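Local coordinates for protein possible prolidase (Bifidobacterium longum NCC2705, PDB 2P9B) that is a putative prolidase of the amidohydrolase family that probably hydrolyses carbon-nitrogen bonds, at residues A[11-23]-A[58-71]. Sequence-based numbering, arbitrary orientation.
Sequences VEPFALAHATIVT and EYHYLDGTGKIVMP
P13 lies over the ring of Y59 in a CH-pi contact, its CB 3.4 Å from the ring centroid and almost on the normal, while the Y59 hydroxyl is hydrogen-bonded to E45. With an alanine here instead of Y59, P13 would probably lose the aromatic surface it lies on, and E45 this hydroxyl partner.

Two parallel ladders join the segments. Between strands 14-17 and 60-63, backbone bonds alternate from H60 N on P13 O through to G64 N on A17 O (2.7 Å). The chain then turns a corner at H18, and T20 N to K67 O (3.1 Å, 175°) opens the second ladder, two residues out of step. The type II turn G64–K67 takes up the shift; G64 packs close to A17 O, where there is little room for a CB.

Apolar contacts follow both ladders. A chi1 of 173° swings the L16 branch away from its own N, bringing CD1 against L62 CB and CD2 tip to tip with V69 CG2 (3.9 Å). V69 CG1 presses tightly on I21 CG1 at 3.5 Å.

At the corner, D63 OD1 accepts from T65 N, an Asx turn, and from T65 OG1 (2.7 Å). Water joins H18 O to G66 N.

Main-chain bonding thus fixes the register and L16 ties the ladders together through L62 and V69, while the two turns and water hold the bend between the small sheet and the one containing strand 68-78.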
ATOM      1  N   VAL A  11      -0.704  10.954  23.722  1.00 37.55           N
ATOM      2  CA  VAL A  11       0.424  10.048  23.542  1.00 34.16           C
ATOM      3  C   VAL A  11       1.280  10.016  24.802  1.00 31.87           C
ATOM      4  O   VAL A  11       1.933  10.999  25.147  1.00 31.75           O
ATOM      5  CB  VAL A  11       1.328  10.474  22.369  1.00 34.68           C
ATOM      6  CG1 VAL A  11       2.514   9.532  22.268  1.00 33.43           C
ATOM      7  CG2 VAL A  11       0.542  10.470  21.074  1.00 34.58           C
ATOM      8  N   GLU A  12       1.267   8.883  25.489  1.00 29.48           N
ATOM      9  CA  GLU A  12       2.057   8.727  26.700  1.00 27.68           C
ATOM     10  C   GLU A  12       3.414   8.163  26.302  1.00 24.86           C
ATOM     11  O   GLU A  12       3.497   7.101  25.685  1.00 24.79           O
ATOM     12  CB  GLU A  12       1.348   7.785  27.671  1.00 31.09           C
ATOM     13  CG  GLU A  12      -0.019   8.290  28.116  1.00 36.19           C
ATOM     14  CD  GLU A  12      -0.696   7.361  29.105  1.00 39.59           C
ATOM     15  OE1 GLU A  12      -0.938   6.186  28.751  1.00 42.71           O
ATOM     16  OE2 GLU A  12      -0.985   7.804  30.237  1.00 41.74           O
ATOM     17  N   PRO A  13       4.499   8.871  26.646  1.00 22.72           N
ATOM     18  CA  PRO A  13       5.845   8.402  26.300  1.00 20.71           C
ATOM     19  C   PRO A  13       6.141   7.023  26.873  1.00 19.77           C
ATOM     20  O   PRO A  13       5.683   6.685  27.965  1.00 20.51           O
ATOM     21  CB  PRO A  13       6.748   9.490  26.875  1.00 20.55           C
ATOM     22  CG  PRO A  13       5.963   9.999  28.046  1.00 22.97           C
ATOM     23  CD  PRO A  13       4.564  10.077  27.491  1.00 21.69           C
ATOM     24  N   PHE A  14       6.907   6.228  26.133  1.00 18.49           N
ATOM     25  CA  PHE A  14       7.245   4.884  26.582  1.00 18.14           C
ATOM     26  C   PHE A  14       8.543   4.386  25.962  1.00 17.91           C
ATOM     27  O   PHE A  14       9.125   5.033  25.094  1.00 18.96           O
ATOM     28  CB  PHE A  14       6.112   3.922  26.218  1.00 19.25           C
ATOM     29  CG  PHE A  14       5.914   3.748  24.733  1.00 21.07           C
ATOM     30  CD1 PHE A  14       6.624   2.779  24.029  1.00 22.43           C
ATOM     31  CD2 PHE A  14       5.027   4.566  24.037  1.00 21.04           C
ATOM     32  CE1 PHE A  14       6.451   2.623  22.651  1.00 23.17           C
ATOM     33  CE2 PHE A  14       4.844   4.421  22.665  1.00 22.51           C
ATOM     34  CZ  PHE A  14       5.556   3.449  21.968  1.00 22.51           C
ATOM     35  N   ALA A  15       8.989   3.224  26.419  1.00 18.23           N
ATOM     36  CA  ALA A  15      10.200   2.620  25.893  1.00 19.47           C
ATOM     37  C   ALA A  15       9.966   1.127  25.733  1.00 18.83           C
ATOM     38  O   ALA A  15       9.522   0.459  26.668  1.00 21.62           O
ATOM     39  CB  ALA A  15      11.373   2.872  26.834  1.00 19.72           C
ATOM     40  N   LEU A  16      10.238   0.615  24.539  1.00 16.97           N
ATOM     41  CA  LEU A  16      10.087  -0.809  24.256  1.00 16.67           C
ATOM     42  C   LEU A  16      11.498  -1.370  24.319  1.00 16.17           C
ATOM     43  O   LEU A  16      12.324  -1.047  23.469  1.00 16.64           O
ATOM     44  CB  LEU A  16       9.508  -1.018  22.856  1.00 16.88           C
ATOM     45  CG  LEU A  16       9.440  -2.466  22.355  1.00 19.42           C
ATOM     46  CD1 LEU A  16       8.478  -3.272  23.212  1.00 21.78           C
ATOM     47  CD2 LEU A  16       8.989  -2.468  20.894  1.00 21.49           C
ATOM     48  N   ALA A  17      11.773  -2.207  25.316  1.00 16.53           N
ATOM     49  CA  ALA A  17      13.117  -2.748  25.484  1.00 17.22           C
ATOM     50  C   ALA A  17      13.313  -4.236  25.219  1.00 16.89           C
ATOM     51  O   ALA A  17      12.356  -5.014  25.172  1.00 16.93           O
ATOM     52  CB  ALA A  17      13.621  -2.415  26.888  1.00 17.44           C
ATOM     53  N   HIS A  18      14.580  -4.608  25.041  1.00 16.26           N
ATOM     54  CA  HIS A  18      14.993  -5.991  24.811  1.00 17.60           C
ATOM     55  C   HIS A  18      14.434  -6.641  23.553  1.00 17.91           C
ATOM     56  O   HIS A  18      14.303  -7.860  23.477  1.00 18.73           O
ATOM     57  CB  HIS A  18      14.627  -6.836  26.032  1.00 19.68           C
ATOM     58  CG  HIS A  18      15.130  -6.269  27.321  1.00 21.84           C
ATOM     59  ND1 HIS A  18      16.465  -6.018  27.551  1.00 23.92           N
ATOM     60  CD2 HIS A  18      14.475  -5.879  28.439  1.00 23.26           C
ATOM     61  CE1 HIS A  18      16.610  -5.496  28.757  1.00 24.38           C
ATOM     62  NE2 HIS A  18      15.419  -5.400  29.316  1.00 24.79           N
ATOM     63  N   ALA A  19      14.130  -5.830  22.551  1.00 18.44           N
ATOM     64  CA  ALA A  19      13.581  -6.366  21.324  1.00 18.24           C
ATOM     65  C   ALA A  19      14.638  -6.546  20.247  1.00 17.04           C
ATOM     66  O   ALA A  19      15.692  -5.913  20.274  1.00 18.08           O
ATOM     67  CB  ALA A  19      12.477  -5.455  20.807  1.00 20.43           C
ATOM     68  N   THR A  20      14.346  -7.443  19.312  1.00 16.70           N
ATOM     69  CA  THR A  20      15.221  -7.678  18.178  1.00 16.80           C
ATOM     70  C   THR A  20      14.603  -6.831  17.075  1.00 15.83           C
ATOM     71  O   THR A  20      13.446  -7.036  16.707  1.00 16.42           O
ATOM     72  CB  THR A  20      15.209  -9.148  17.724  1.00 18.01           C
ATOM     73  OG1 THR A  20      15.764  -9.972  18.755  1.00 21.78           O
ATOM     74  CG2 THR A  20      16.023  -9.310  16.450  1.00 19.86           C
ATOM     75  N   ILE A  21      15.363  -5.873  16.564  1.00 14.66           N
ATOM     76  CA  ILE A  21      14.857  -5.005  15.513  1.00 14.53           C
ATOM     77  C   ILE A  21      15.151  -5.511  14.110  1.00 14.96           C
ATOM     78  O   ILE A  21      16.299  -5.794  13.769  1.00 16.90           O
ATOM     79  CB  ILE A  21      15.450  -3.578  15.612  1.00 15.30           C
ATOM     80  CG1 ILE A  21      15.043  -2.927  16.936  1.00 14.87           C
ATOM     81  CG2 ILE A  21      14.974  -2.736  14.424  1.00 17.56           C
ATOM     82  CD1 ILE A  21      15.498  -1.481  17.077  1.00 16.23           C
ATOM     83  N   VAL A  22      14.101  -5.654  13.311  1.00 14.88           N
ATOM     84  CA  VAL A  22      14.253  -6.027  11.913  1.00 14.60           C
ATOM     85  C   VAL A  22      14.079  -4.651  11.279  1.00 14.43           C
ATOM     86  O   VAL A  22      12.973  -4.109  11.230  1.00 14.60           O
ATOM     87  CB  VAL A  22      13.151  -7.006  11.459  1.00 15.53           C
ATOM     88  CG1 VAL A  22      13.173  -7.154   9.949  1.00 16.99           C
ATOM     89  CG2 VAL A  22      13.389  -8.373  12.104  1.00 18.33           C
ATOM     90  N   THR A  23      15.186  -4.072  10.829  1.00 14.12           N
ATOM     91  CA  THR A  23      15.181  -2.724  10.270  1.00 14.76           C
ATOM     92  C   THR A  23      14.375  -2.507   9.004  1.00 15.11           C
ATOM     93  O   THR A  23      13.869  -1.410   8.776  1.00 15.62           O
ATOM     94  CB  THR A  23      16.611  -2.243   9.989  1.00 14.42           C
ATOM     95  OG1 THR A  23      17.175  -3.036   8.939  1.00 17.46           O
ATOM     96  CG2 THR A  23      17.469  -2.375  11.238  1.00 17.93           C
ATOM     97  N   GLU A  58       8.852   8.665  34.328  1.00 39.99           N
ATOM     98  CA  GLU A  58       7.466   8.821  33.884  1.00 39.78           C
ATOM     99  C   GLU A  58       7.138   8.039  32.612  1.00 38.01           C
ATOM    100  O   GLU A  58       5.969   7.850  32.280  1.00 38.44           O
ATOM    101  CB  GLU A  58       7.146  10.303  33.672  1.00 42.50           C
ATOM    102  CG  GLU A  58       5.664  10.617  33.538  1.00 46.55           C
ATOM    103  CD  GLU A  58       4.898  10.401  34.833  1.00 48.75           C
ATOM    104  OE1 GLU A  58       5.283  11.004  35.859  1.00 50.37           O
ATOM    105  OE2 GLU A  58       3.911   9.635  34.825  1.00 50.05           O
ATOM    106  N   TYR A  59       8.164   7.582  31.900  1.00 35.00           N
ATOM    107  CA  TYR A  59       7.953   6.819  30.671  1.00 32.03           C
ATOM    108  C   TYR A  59       7.454   5.410  30.960  1.00 31.14           C
ATOM    109  O   TYR A  59       7.963   4.733  31.850  1.00 29.75           O
ATOM    110  CB  TYR A  59       9.253   6.731  29.872  1.00 31.42           C
ATOM    111  CG  TYR A  59       9.542   7.925  28.993  1.00 29.62           C
ATOM    112  CD1 TYR A  59       9.452   9.226  29.488  1.00 30.16           C
ATOM    113  CD2 TYR A  59       9.951   7.752  27.671  1.00 29.56           C
ATOM    114  CE1 TYR A  59       9.766  10.324  28.686  1.00 30.50           C
ATOM    115  CE2 TYR A  59      10.268   8.839  26.863  1.00 29.06           C
ATOM    116  CZ  TYR A  59      10.175  10.122  27.378  1.00 29.55           C
ATOM    117  OH  TYR A  59      10.506  11.195  26.590  1.00 28.57           O
ATOM    118  N   HIS A  60       6.452   4.968  30.207  1.00 29.76           N
ATOM    119  CA  HIS A  60       5.916   3.627  30.390  1.00 29.90           C
ATOM    120  C   HIS A  60       6.931   2.624  29.857  1.00 29.63           C
ATOM    121  O   HIS A  60       7.752   2.952  28.999  1.00 27.88           O
ATOM    122  CB  HIS A  60       4.578   3.489  29.661  1.00 31.44           C
ATOM    123  CG  HIS A  60       3.496   4.353  30.229  1.00 33.83           C
ATOM    124  ND1 HIS A  60       2.316   4.607  29.564  1.00 36.36           N
ATOM    125  CD2 HIS A  60       3.411   5.014  31.409  1.00 34.58           C
ATOM    126  CE1 HIS A  60       1.552   5.387  30.307  1.00 35.43           C
ATOM    127  NE2 HIS A  60       2.193   5.648  31.433  1.00 35.62           N
ATOM    128  N   TYR A  61       6.873   1.399  30.369  1.00 29.80           N
ATOM    129  CA  TYR A  61       7.807   0.356  29.967  1.00 29.96           C
ATOM    130  C   TYR A  61       7.135  -0.843  29.307  1.00 28.67           C
ATOM    131  O   TYR A  61       6.222  -1.449  29.871  1.00 28.63           O
ATOM    132  CB  TYR A  61       8.599  -0.119  31.189  1.00 31.75           C
ATOM    133  CG  TYR A  61       9.635  -1.181  30.896  1.00 34.15           C
ATOM    134  CD1 TYR A  61      10.827  -0.864  30.248  1.00 35.98           C
ATOM    135  CD2 TYR A  61       9.424  -2.506  31.273  1.00 35.32           C
ATOM    136  CE1 TYR A  61      11.789  -1.844  29.981  1.00 37.19           C
ATOM    137  CE2 TYR A  61      10.375  -3.492  31.011  1.00 36.91           C
ATOM    138  CZ  TYR A  61      11.553  -3.155  30.367  1.00 36.94           C
ATOM    139  OH  TYR A  61      12.492  -4.129  30.113  1.00 39.13           O
ATOM    140  N   LEU A  62       7.593  -1.173  28.104  1.00 26.33           N
ATOM    141  CA  LEU A  62       7.080  -2.314  27.362  1.00 25.38           C
ATOM    142  C   LEU A  62       8.228  -3.308  27.238  1.00 24.37           C
ATOM    143  O   LEU A  62       9.280  -2.991  26.686  1.00 22.40           O
ATOM    144  CB  LEU A  62       6.597  -1.891  25.971  1.00 26.95           C
ATOM    145  CG  LEU A  62       5.298  -1.082  25.870  1.00 29.55           C
ATOM    146  CD1 LEU A  62       5.023  -0.739  24.413  1.00 30.23           C
ATOM    147  CD2 LEU A  62       4.140  -1.884  26.442  1.00 30.83           C
ATOM    148  N   ASP A  63       8.031  -4.509  27.767  1.00 23.81           N
ATOM    149  CA  ASP A  63       9.066  -5.530  27.722  1.00 24.15           C
ATOM    150  C   ASP A  63       8.987  -6.335  26.429  1.00 22.12           C
ATOM    151  O   ASP A  63       8.096  -7.164  26.257  1.00 22.02           O
ATOM    152  CB  ASP A  63       8.931  -6.443  28.943  1.00 27.55           C
ATOM    153  CG  ASP A  63       9.972  -7.534  28.972  1.00 29.87           C
ATOM    154  OD1 ASP A  63      11.037  -7.364  28.343  1.00 28.56           O
ATOM    155  OD2 ASP A  63       9.727  -8.560  29.639  1.00 33.83           O
ATOM    156  N   GLY A  64       9.930  -6.080  25.525  1.00 19.85           N
ATOM    157  CA  GLY A  64       9.949  -6.767  24.246  1.00 18.07           C
ATOM    158  C   GLY A  64      10.803  -8.019  24.170  1.00 17.13           C
ATOM    159  O   GLY A  64      11.100  -8.505  23.081  1.00 16.19           O
ATOM    160  N   THR A  65      11.211  -8.541  25.321  1.00 17.46           N
ATOM    161  CA  THR A  65      12.022  -9.747  25.352  1.00 18.22           C
ATOM    162  C   THR A  65      11.362 -10.847  24.517  1.00 18.16           C
ATOM    163  O   THR A  65      10.172 -11.120  24.668  1.00 20.32           O
ATOM    164  CB  THR A  65      12.205 -10.247  26.802  1.00 18.38           C
ATOM    165  OG1 THR A  65      12.865  -9.237  27.570  1.00 20.10           O
ATOM    166  CG2 THR A  65      13.033 -11.521  26.831  1.00 20.47           C
ATOM    167  N   GLY A  66      12.140 -11.456  23.625  1.00 18.45           N
ATOM    168  CA  GLY A  66      11.634 -12.521  22.778  1.00 19.35           C
ATOM    169  C   GLY A  66      10.780 -12.053  21.609  1.00 19.02           C
ATOM    170  O   GLY A  66      10.269 -12.863  20.833  1.00 20.11           O
ATOM    171  N   LYS A  67      10.632 -10.743  21.472  1.00 19.23           N
ATOM    172  CA  LYS A  67       9.821 -10.176  20.398  1.00 17.52           C
ATOM    173  C   LYS A  67      10.675  -9.530  19.311  1.00 17.56           C
ATOM    174  O   LYS A  67      11.846  -9.216  19.527  1.00 17.82           O
ATOM    175  CB  LYS A  67       8.873  -9.113  20.967  1.00 19.38           C
ATOM    176  CG  LYS A  67       7.956  -9.584  22.092  1.00 21.11           C
ATOM    177  CD  LYS A  67       6.881 -10.535  21.588  1.00 25.90           C
ATOM    178  CE  LYS A  67       5.876 -10.873  22.685  1.00 26.36           C
ATOM    179  NZ  LYS A  67       6.526 -11.518  23.854  1.00 32.90           N
ATOM    180  N   ILE A  68      10.075  -9.346  18.138  1.00 15.18           N
ATOM    181  CA  ILE A  68      10.738  -8.687  17.019  1.00 15.11           C
ATOM    182  C   ILE A  68       9.960  -7.398  16.786  1.00 15.27           C
ATOM    183  O   ILE A  68       8.733  -7.395  16.882  1.00 16.25           O
ATOM    184  CB  ILE A  68      10.672  -9.537  15.717  1.00 16.29           C
ATOM    185  CG1 ILE A  68      11.814 -10.559  15.691  1.00 18.84           C
ATOM    186  CG2 ILE A  68      10.755  -8.636  14.484  1.00 15.97           C
ATOM    187  CD1 ILE A  68      11.714 -11.622  16.743  1.00 21.62           C
ATOM    188  N   VAL A  69      10.659  -6.300  16.521  1.00 13.29           N
ATOM    189  CA  VAL A  69       9.968  -5.049  16.233  1.00 12.74           C
ATOM    190  C   VAL A  69      10.512  -4.547  14.908  1.00 13.24           C
ATOM    191  O   VAL A  69      11.713  -4.614  14.654  1.00 12.81           O
ATOM    192  CB  VAL A  69      10.190  -3.975  17.318  1.00 13.94           C
ATOM    193  CG1 VAL A  69      11.661  -3.641  17.433  1.00 17.14           C
ATOM    194  CG2 VAL A  69       9.379  -2.723  16.974  1.00 15.21           C
HETATM  195  N   MSE A  70       9.613  -4.064  14.061  1.00 12.29           N
HETATM  196  CA  MSE A  70       9.982  -3.569  12.747  1.00 12.47           C
HETATM  197  C   MSE A  70       9.108  -2.369  12.427  1.00 12.61           C
HETATM  198  O   MSE A  70       8.192  -2.045  13.184  1.00 11.07           O
HETATM  199  CB  MSE A  70       9.784  -4.676  11.687  1.00 13.34           C
HETATM  200  CG  MSE A  70       8.323  -5.133  11.453  1.00 15.40           C
HETATM  201 SE   MSE A  70       8.036  -6.351   9.995  1.00 20.97          SE
HETATM  202  CE  MSE A  70       8.204  -5.101   8.569  1.00 18.80           C
ATOM    203  N   PRO A  71       9.401  -1.670  11.316  1.00 11.28           N
ATOM    204  CA  PRO A  71       8.566  -0.515  10.979  1.00 10.58           C
ATOM    205  C   PRO A  71       7.169  -1.036  10.652  1.00  9.58           C
ATOM    206  O   PRO A  71       7.021  -2.181  10.222  1.00 11.19           O
ATOM    207  CB  PRO A  71       9.240   0.059   9.733  1.00  9.42           C
ATOM    208  CG  PRO A  71      10.693  -0.351   9.894  1.00 10.89           C
ATOM    209  CD  PRO A  71      10.556  -1.771  10.406  1.00 12.16           C
TER
HETATM  210  O   HOH W   1       4.359   7.928  29.997  1.00 28.24           O
HETATM  211  O   HOH W   2      14.675 -10.598  23.174  1.00 32.39           O
HETATM  212  O   HOH W   3      13.749 -10.995  20.400  1.00 23.36           O